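Local coordinates for Pdx2 protein (Plasmodium falciparum, PDB 2ABW) that hydrolyses glutamine to glutamate and ammonia as the glutaminase subunit of PLP synthase, the ammonia being channelled to Pdx1 for vitamin B6 synthesis, at residues Phe131-Phe144 with Glu165-Tyr177. Numbering follows the deposited sequence. Where two conformers were deposited one is given.
Sequences FICSLNIISDSSAF and EVKVLATFSHESY. With PG4 (tetraethylene glycol), chain C.
Phe172 and Leu169 of strand 167-174 meet the neighbouring segment 131-144 at two places, Phe172 along strand 130-137 and Leu169 at and just beyond its end, in the antiparallel part of the mixed central sheet of this class I glutamine amidotransferase fold. Between them the backbones pair over a short run: Asn136 and Thr171 form a hydrogen-bonded pair, Ile137 and Ala170 the non-hydrogen-bonded pair beside it, and Ile138 N donates to Leu169 O (2.8 Å). Leu169 and Ala170 both lie opposite Ala184 on strand 180-187, a classic beta bulge. Although the CB of Leu169 points away from 131-144, its CG lies anti to the backbone N (chi1 178°), and CD1 returns to touch Ser139 CB at 3.9 Å, with Ile137 CG2 and Phe144 close by. Toward the other end the strands splay apart and side chains fill the gap. Cys133 SG sits over one face of the Phe172 ring, 3.7 Å from its centroid, while CE2 of that ring comes to the edge of the Phe131 ring, 3.6 Å from Phe131 CE1, with the two planes inclined at 54°. Phe131 in turn stacks face to face on the His174 imidazole, centroids 4.0 Å apart, completing an aromatic cluster. On the sheet face carrying Asn136 and Thr171, the two side chains run alongside each other; Asn136 ND2 donates in its amide plane to Thr171 OG1 (3.3 Å), which itself donates to O5 of a bound tetraethylene glycol at 2.6 Å.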
loop_
_atom_site.group_PDB
_atom_site.type_symbol
_atom_site.label_atom_id
_atom_site.label_comp_id
_atom_site.label_asym_id
_atom_site.label_seq_id
_atom_site.Cartn_x
_atom_site.Cartn_y
_atom_site.Cartn_z
ATOM N N PHE A 131 10.043 -13.967 7.448
ATOM C CA PHE A 131 10.083 -15.105 6.604
ATOM C C PHE A 131 9.761 -14.702 5.169
ATOM O O PHE A 131 9.191 -13.646 4.965
ATOM C CB PHE A 131 9.093 -16.177 7.106
ATOM C CG PHE A 131 7.666 -15.718 7.165
ATOM C CD1 PHE A 131 6.850 -15.847 6.087
ATOM C CD2 PHE A 131 7.134 -15.238 8.358
ATOM C CE1 PHE A 131 5.494 -15.394 6.138
ATOM C CE2 PHE A 131 5.810 -14.791 8.431
ATOM C CZ PHE A 131 4.983 -14.906 7.329
ATOM N N ILE A 132 10.201 -15.530 4.255
ATOM C CA ILE A 132 9.805 -15.447 2.851
ATOM C C ILE A 132 8.740 -16.533 2.586
ATOM O O ILE A 132 8.957 -17.739 2.919
ATOM C CB ILE A 132 10.957 -15.604 1.933
ATOM C CG1 ILE A 132 11.892 -14.375 2.082
ATOM C CG2 ILE A 132 10.443 -15.711 0.516
ATOM C CD1 ILE A 132 13.254 -14.518 1.393
ATOM N N CYS A 133 7.592 -16.111 2.073
ATOM C CA CYS A 133 6.539 -16.998 1.709
ATOM C C CYS A 133 6.339 -17.038 0.192
ATOM O O CYS A 133 6.663 -16.135 -0.540
ATOM C CB CYS A 133 5.257 -16.630 2.451
ATOM S SG CYS A 133 4.630 -15.089 2.049
ATOM N N SER A 134 5.817 -18.171 -0.273
ATOM C CA SER A 134 5.342 -18.325 -1.615
ATOM C C SER A 134 3.921 -17.770 -1.693
ATOM O O SER A 134 3.061 -18.098 -0.842
ATOM C CB SER A 134 5.264 -19.811 -1.979
ATOM O OG SER A 134 5.192 -19.946 -3.387
ATOM N N LEU A 135 3.593 -17.015 -2.748
ATOM C CA LEU A 135 2.243 -16.422 -2.881
ATOM C C LEU A 135 1.370 -17.178 -3.842
ATOM O O LEU A 135 1.862 -17.640 -4.916
ATOM C CB LEU A 135 2.421 -14.991 -3.413
ATOM C CG LEU A 135 3.148 -13.987 -2.493
ATOM C CD1 LEU A 135 3.295 -12.604 -3.283
ATOM C CD2 LEU A 135 2.394 -13.816 -1.151
ATOM N N ASN A 136 0.113 -17.344 -3.470
ATOM C CA ASN A 136 -0.955 -17.806 -4.355
ATOM C C ASN A 136 -1.638 -16.544 -4.837
ATOM O O ASN A 136 -2.291 -15.884 -4.034
ATOM C CB ASN A 136 -1.913 -18.674 -3.593
ATOM C CG ASN A 136 -3.111 -18.958 -4.345
ATOM O OD1 ASN A 136 -3.014 -19.335 -5.499
ATOM N ND2 ASN A 136 -4.253 -18.950 -3.691
ATOM N N ILE A 137 -1.417 -16.165 -6.098
ATOM C CA ILE A 137 -1.916 -14.920 -6.564
ATOM C C ILE A 137 -3.126 -15.100 -7.492
ATOM O O ILE A 137 -3.060 -15.867 -8.461
ATOM C CB ILE A 137 -0.841 -14.111 -7.276
ATOM C CG1 ILE A 137 0.403 -13.866 -6.374
ATOM C CG2 ILE A 137 -1.445 -12.788 -7.755
ATOM C CD1 ILE A 137 1.595 -13.084 -6.978
ATOM N N ILE A 138 -4.211 -14.494 -7.141
ATOM C CA ILE A 138 -5.464 -14.623 -7.833
ATOM C C ILE A 138 -5.619 -13.479 -8.768
ATOM O O ILE A 138 -6.153 -12.422 -8.448
ATOM C CB ILE A 138 -6.640 -14.679 -6.888
ATOM C CG1 ILE A 138 -6.457 -15.842 -5.893
ATOM C CG2 ILE A 138 -7.975 -14.852 -7.688
ATOM C CD1 ILE A 138 -5.766 -15.414 -4.634
ATOM N N SER A 139 -4.993 -13.675 -9.953
ATOM C CA SER A 139 -4.890 -12.574 -10.959
ATOM C C SER A 139 -4.596 -13.169 -12.303
ATOM O O SER A 139 -4.046 -14.249 -12.384
ATOM C CB SER A 139 -3.754 -11.613 -10.590
ATOM O OG SER A 139 -3.652 -10.490 -11.474
ATOM N N ASP A 140 -4.970 -12.418 -13.352
ATOM C CA ASP A 140 -4.631 -12.771 -14.731
ATOM C C ASP A 140 -3.518 -11.782 -15.207
ATOM O O ASP A 140 -3.086 -11.854 -16.363
ATOM C CB ASP A 140 -5.784 -12.607 -15.642
ATOM C CG ASP A 140 -6.961 -13.403 -15.254
ATOM O OD1 ASP A 140 -6.761 -14.592 -14.908
ATOM O OD2 ASP A 140 -8.092 -12.840 -15.324
ATOM N N SER A 141 -2.984 -10.939 -14.331
ATOM C CA SER A 141 -2.015 -9.911 -14.794
ATOM C C SER A 141 -0.690 -10.562 -15.188
ATOM O O SER A 141 -0.198 -11.483 -14.511
ATOM C CB SER A 141 -1.707 -8.923 -13.691
ATOM O OG SER A 141 -0.582 -8.098 -14.048
ATOM N N SER A 142 -0.067 -10.102 -16.300
ATOM C CA SER A 142 1.265 -10.562 -16.606
ATOM C C SER A 142 2.378 -10.129 -15.668
ATOM O O SER A 142 3.511 -10.654 -15.788
ATOM C CB SER A 142 1.641 -10.115 -18.060
ATOM O OG SER A 142 1.738 -8.744 -18.078
ATOM N N ALA A 143 2.038 -9.298 -14.696
ATOM C CA ALA A 143 3.012 -8.924 -13.639
ATOM C C ALA A 143 3.309 -10.076 -12.792
ATOM O O ALA A 143 4.342 -10.095 -12.167
ATOM C CB ALA A 143 2.457 -7.831 -12.837
ATOM N N PHE A 144 2.434 -11.104 -12.749
ATOM C CA PHE A 144 2.555 -12.161 -11.757
ATOM C C PHE A 144 2.888 -13.474 -12.408
ATOM O O PHE A 144 2.016 -14.218 -12.867
ATOM C CB PHE A 144 1.276 -12.259 -10.928
ATOM C CG PHE A 144 0.893 -10.950 -10.204
ATOM C CD1 PHE A 144 1.782 -10.338 -9.336
ATOM C CD2 PHE A 144 -0.324 -10.377 -10.357
ATOM C CE1 PHE A 144 1.429 -9.172 -8.624
ATOM C CE2 PHE A 144 -0.662 -9.270 -9.656
ATOM C CZ PHE A 144 0.208 -8.645 -8.772
ATOM N N GLU A 165 -16.745 -6.145 -2.143
ATOM C CA GLU A 165 -15.940 -5.355 -3.064
ATOM C C GLU A 165 -14.459 -5.573 -2.894
ATOM O O GLU A 165 -13.662 -5.189 -3.749
ATOM C CB GLU A 165 -16.152 -3.868 -2.790
ATOM C CG GLU A 165 -17.407 -3.205 -3.156
ATOM C CD GLU A 165 -17.363 -1.633 -2.902
ATOM O OE1 GLU A 165 -16.338 -0.899 -2.594
ATOM O OE2 GLU A 165 -18.481 -1.072 -2.997
ATOM N N VAL A 166 -14.035 -6.154 -1.765
ATOM C CA VAL A 166 -12.624 -6.431 -1.576
ATOM C C VAL A 166 -12.248 -7.700 -2.255
ATOM O O VAL A 166 -12.890 -8.762 -2.076
ATOM C CB VAL A 166 -12.286 -6.550 -0.081
ATOM C CG1 VAL A 166 -10.847 -7.077 0.077
ATOM C CG2 VAL A 166 -12.596 -5.245 0.660
ATOM N N LYS A 167 -11.283 -7.605 -3.140
ATOM C CA LYS A 167 -10.732 -8.775 -3.778
ATOM C C LYS A 167 -9.445 -9.235 -3.080
ATOM O O LYS A 167 -8.550 -8.446 -2.764
ATOM C CB LYS A 167 -10.460 -8.440 -5.214
ATOM C CG LYS A 167 -11.729 -7.871 -5.950
ATOM C CD LYS A 167 -13.090 -8.559 -5.658
ATOM C CE LYS A 167 -14.300 -7.681 -6.153
ATOM N NZ LYS A 167 -15.607 -8.456 -6.140
ATOM N N VAL A 168 -9.392 -10.482 -2.697
ATOM C CA VAL A 168 -8.212 -11.067 -2.135
ATOM C C VAL A 168 -7.323 -11.385 -3.317
ATOM O O VAL A 168 -7.667 -12.251 -4.218
ATOM C CB VAL A 168 -8.502 -12.337 -1.283
ATOM C CG1 VAL A 168 -7.176 -13.048 -0.907
ATOM C CG2 VAL A 168 -9.302 -11.923 -0.094
ATOM N N LEU A 169 -6.239 -10.665 -3.394
ATOM C CA LEU A 169 -5.339 -10.748 -4.519
ATOM C C LEU A 169 -4.271 -11.821 -4.324
ATOM O O LEU A 169 -3.767 -12.437 -5.257
ATOM C CB LEU A 169 -4.716 -9.326 -4.744
ATOM C CG LEU A 169 -3.727 -9.250 -5.843
ATOM C CD1 LEU A 169 -4.289 -9.685 -7.231
ATOM C CD2 LEU A 169 -3.111 -7.847 -5.877
ATOM N N ALA A 170 -3.774 -12.002 -3.083
ATOM C CA ALA A 170 -2.755 -13.003 -2.837
ATOM C C ALA A 170 -2.867 -13.536 -1.421
ATOM O O ALA A 170 -3.178 -12.770 -0.485
ATOM C CB ALA A 170 -1.366 -12.408 -3.011
ATOM N N THR A 171 -2.638 -14.841 -1.261
ATOM C CA THR A 171 -2.652 -15.535 0.005
ATOM C C THR A 171 -1.408 -16.410 0.068
ATOM O O THR A 171 -0.684 -16.591 -0.901
ATOM C CB THR A 171 -3.865 -16.411 0.167
ATOM O OG1 THR A 171 -3.840 -17.468 -0.827
ATOM C CG2 THR A 171 -5.106 -15.590 0.038
ATOM N N PHE A 172 -1.098 -16.857 1.295
ATOM C CA PHE A 172 -0.009 -17.802 1.487
ATOM C C PHE A 172 -0.269 -18.704 2.619
ATOM O O PHE A 172 -1.126 -18.431 3.436
ATOM C CB PHE A 172 1.327 -17.096 1.721
ATOM C CG PHE A 172 1.407 -16.280 3.023
ATOM C CD1 PHE A 172 1.062 -14.933 3.013
ATOM C CD2 PHE A 172 1.950 -16.801 4.140
ATOM C CE1 PHE A 172 1.159 -14.207 4.159
ATOM C CE2 PHE A 172 2.078 -16.065 5.270
ATOM C CZ PHE A 172 1.695 -14.787 5.270
ATOM N N SER A 173 0.458 -19.803 2.666
ATOM C CA SER A 173 0.351 -20.696 3.794
ATOM C C SER A 173 1.669 -20.720 4.484
ATOM O O SER A 173 2.705 -20.682 3.832
ATOM C CB SER A 173 -0.026 -22.099 3.291
ATOM O OG SER A 173 -1.407 -22.017 2.925
ATOM N N HIS A 174 1.631 -20.810 5.802
ATOM C CA HIS A 174 2.867 -20.793 6.583
ATOM C C HIS A 174 2.645 -21.780 7.674
ATOM O O HIS A 174 1.571 -21.830 8.287
ATOM C CB HIS A 174 3.147 -19.380 7.132
ATOM C CG HIS A 174 4.486 -19.224 7.801
ATOM N ND1 HIS A 174 5.686 -19.383 7.138
ATOM C CD2 HIS A 174 4.805 -18.844 9.063
ATOM C CE1 HIS A 174 6.684 -19.161 7.980
ATOM N NE2 HIS A 174 6.176 -18.833 9.158
ATOM N N GLU A 175 3.661 -22.581 7.915
ATOM C CA GLU A 175 3.514 -23.633 8.911
ATOM C C GLU A 175 3.265 -23.074 10.304
ATOM O O GLU A 175 2.901 -23.821 11.189
ATOM C CB GLU A 175 4.617 -24.660 8.782
ATOM C CG GLU A 175 4.169 -25.670 7.749
ATOM C CD GLU A 175 5.286 -26.385 7.066
ATOM O OE1 GLU A 175 6.436 -26.340 7.580
ATOM O OE2 GLU A 175 4.992 -27.018 6.014
ATOM N N SER A 176 3.359 -21.752 10.451
ATOM C CA SER A 176 2.596 -21.050 11.489
ATOM C C SER A 176 1.888 -19.702 11.095
ATOM O O SER A 176 2.418 -18.798 10.427
ATOM C CB SER A 176 3.438 -20.898 12.747
ATOM O OG SER A 176 3.736 -22.191 13.286
ATOM N N TYR A 177 0.687 -19.568 11.623
ATOM C CA TYR A 177 -0.242 -18.568 11.205
ATOM C C TYR A 177 -1.315 -19.425 10.614
ATOM O O TYR A 177 -2.492 -19.305 10.966
HETATM O O1 PG4 C . -7.790 -19.123 -2.595
HETATM C C1 PG4 C . -8.543 -19.592 -3.705
HETATM C C2 PG4 C . -7.776 -19.673 -5.012
HETATM O O2 PG4 C . -6.536 -20.439 -4.908
HETATM C C3 PG4 C . -6.630 -21.807 -5.352
HETATM C C4 PG4 C . -5.241 -22.444 -5.276
HETATM O O3 PG4 C . -4.812 -22.580 -3.902
HETATM C C5 PG4 C . -3.455 -22.947 -3.817
HETATM C C6 PG4 C . -3.057 -23.061 -2.367
HETATM O O4 PG4 C . -2.945 -21.722 -1.867
HETATM C C7 PG4 C . -2.528 -21.705 -0.511
HETATM C C8 PG4 C . -2.469 -20.294 0.025
HETATM O O5 PG4 C . -3.823 -19.899 0.136
HETATM O O HOH W 1 -8.420 -11.331 -7.150
#